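PDB 3Q87: Trm112p-like protein from Encephalitozoon cuniculi, which is a zinc-binding activator of methyltransferases acting in translation, and partners Mtq2 in the complex that methylates the termination factor eRF1. Local coordinates for residues C24-S29 / D94-S99. Residues are numbered along the deposited sequence; the frame is centred on the assembly and turned at random.
Sequences CEKAES and DVVEGS
With CG of Lys26 set between its backbone N and carbonyl carbon (chi1 68°), the lysine chain bends at chi3 and passes over Val96. Its CG lies only 3.2 Å from Val96 CG2 and its CD 3.4 Å from the same methyl, tight for aliphatic carbons. Glu97 runs beside Lys26, pointing the same way, with CG to CG at 3.6 Å. Beyond Val96, Lys26 NZ reaches Glu28 OE2 at 3.4 Å, a weak salt bridge, while Val96 CG1 lies 3.9 Å from Glu28 OE1, their side chains crossing at about a right angle. On the opposite face Cys24 SG touches Val95 CG1 at 4.0 Å.

In two classic beta bulges, Lys26 O accepts from both Val96 N (2.9 Å) and Glu97 N (3.1 Å), each in the carbonyl plane, and Glu97 O receives Lys26 N and, weakly, Glu25 N. Past the bulges, Ala27 and Val95 form a non-hydrogen-bonded antiparallel pair, then Glu28 and Asp94 a hydrogen-bonded one with nearly straight N-H...O bonds (166° from Glu28 N, 169° from Asp94 N). The Asp94 carboxylate turns to Met1 N and Ser114 OG, Glu97 OE2 to Gly113 N.

The chain turns at residues 25 and 97, joining the two-stranded sheet of 26-29 and 93-96 to the four-stranded one containing 20-24 and 98-102; Val95 packs on Ile111 of strand 108-112, and helix 84-91 leads into strand 93-96.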
loop_
_atom_site.group_PDB
_atom_site.type_symbol
_atom_site.label_atom_id
_atom_site.label_comp_id
_atom_site.label_asym_id
_atom_site.label_seq_id
_atom_site.Cartn_x
_atom_site.Cartn_y
_atom_site.Cartn_z
ATOM N N CYS A 24 13.420 -5.944 15.300
ATOM C CA CYS A 24 12.256 -5.629 16.104
ATOM C C CYS A 24 12.635 -5.143 17.499
ATOM O O CYS A 24 13.114 -5.920 18.320
ATOM C CB CYS A 24 11.372 -6.868 16.200
ATOM S SG CYS A 24 9.828 -6.614 17.072
ATOM N N GLU A 25 12.435 -3.856 17.770
ATOM C CA GLU A 25 12.606 -3.365 19.129
ATOM C C GLU A 25 11.403 -3.763 19.984
ATOM O O GLU A 25 11.554 -4.390 21.032
ATOM C CB GLU A 25 12.827 -1.856 19.169
ATOM C CG GLU A 25 13.371 -1.366 20.507
ATOM C CD GLU A 25 14.635 -2.111 20.936
ATOM O OE1 GLU A 25 15.666 -1.997 20.231
ATOM O OE2 GLU A 25 14.602 -2.809 21.981
ATOM N N LYS A 26 10.199 -3.420 19.545
ATOM C CA LYS A 26 9.037 -3.926 20.260
ATOM C C LYS A 26 7.845 -4.284 19.378
ATOM O O LYS A 26 7.568 -3.622 18.373
ATOM C CB LYS A 26 8.638 -2.998 21.407
ATOM C CG LYS A 26 8.103 -1.663 20.992
ATOM C CD LYS A 26 7.260 -1.058 22.109
ATOM C CE LYS A 26 6.085 -1.961 22.494
ATOM N NZ LYS A 26 4.979 -1.188 23.154
ATOM N N ALA A 27 7.157 -5.350 19.778
ATOM C CA ALA A 27 6.038 -5.903 19.031
ATOM C C ALA A 27 4.911 -6.274 19.980
ATOM O O ALA A 27 5.163 -6.706 21.100
ATOM C CB ALA A 27 6.483 -7.134 18.267
ATOM N N GLU A 28 3.673 -6.119 19.518
ATOM C CA GLU A 28 2.497 -6.468 20.306
ATOM C C GLU A 28 1.671 -7.513 19.572
ATOM O O GLU A 28 1.727 -7.618 18.346
ATOM C CB GLU A 28 1.654 -5.221 20.590
ATOM C CG GLU A 28 2.374 -4.186 21.452
ATOM C CD GLU A 28 1.570 -2.909 21.667
ATOM O OE1 GLU A 28 0.697 -2.599 20.826
ATOM O OE2 GLU A 28 1.822 -2.210 22.675
ATOM N N SER A 29 0.924 -8.317 20.315
ATOM C CA SER A 29 0.056 -9.288 19.673
ATOM C C SER A 29 -1.217 -8.558 19.264
ATOM O O SER A 29 -1.624 -7.595 19.917
ATOM C CB SER A 29 -0.252 -10.466 20.600
ATOM O OG SER A 29 -1.276 -10.130 21.518
ATOM N N ASP A 94 2.030 -7.222 15.473
ATOM C CA ASP A 94 2.293 -5.881 14.988
ATOM C C ASP A 94 3.606 -5.344 15.554
ATOM O O ASP A 94 3.755 -5.183 16.770
ATOM C CB ASP A 94 1.143 -4.952 15.370
ATOM C CG ASP A 94 1.354 -3.540 14.869
ATOM O OD1 ASP A 94 1.569 -3.373 13.643
ATOM O OD2 ASP A 94 1.300 -2.601 15.696
ATOM N N VAL A 95 4.562 -5.078 14.673
ATOM C CA VAL A 95 5.808 -4.468 15.095
ATOM C C VAL A 95 5.546 -2.979 15.248
ATOM O O VAL A 95 5.208 -2.304 14.274
ATOM C CB VAL A 95 6.945 -4.692 14.064
ATOM C CG1 VAL A 95 8.232 -4.031 14.532
ATOM C CG2 VAL A 95 7.171 -6.166 13.834
ATOM N N VAL A 96 5.674 -2.463 16.468
ATOM C CA VAL A 96 5.439 -1.044 16.673
ATOM C C VAL A 96 6.749 -0.272 16.528
ATOM O O VAL A 96 6.766 0.833 16.004
ATOM C CB VAL A 96 4.733 -0.731 18.031
ATOM C CG1 VAL A 96 3.633 -1.752 18.324
ATOM C CG2 VAL A 96 5.721 -0.729 19.137
ATOM N N GLU A 97 7.850 -0.879 16.960
ATOM C CA GLU A 97 9.158 -0.236 16.894
ATOM C C GLU A 97 10.196 -1.201 16.331
ATOM O O GLU A 97 10.300 -2.331 16.781
ATOM C CB GLU A 97 9.594 0.247 18.279
ATOM C CG GLU A 97 8.620 1.218 18.938
ATOM C CD GLU A 97 8.638 2.610 18.312
ATOM O OE1 GLU A 97 9.698 3.026 17.786
ATOM O OE2 GLU A 97 7.587 3.290 18.361
ATOM N N GLY A 98 10.945 -0.753 15.332
ATOM C CA GLY A 98 11.942 -1.605 14.714
ATOM C C GLY A 98 12.460 -1.051 13.405
ATOM O O GLY A 98 12.467 0.162 13.194
ATOM N N SER A 99 12.870 -1.948 12.514
ATOM C CA SER A 99 13.502 -1.547 11.258
ATOM C C SER A 99 13.404 -2.632 10.198
ATOM O O SER A 99 13.326 -3.828 10.512
ATOM C CB SER A 99 14.982 -1.240 11.493
ATOM O OG SER A 99 15.158 0.091 11.937
#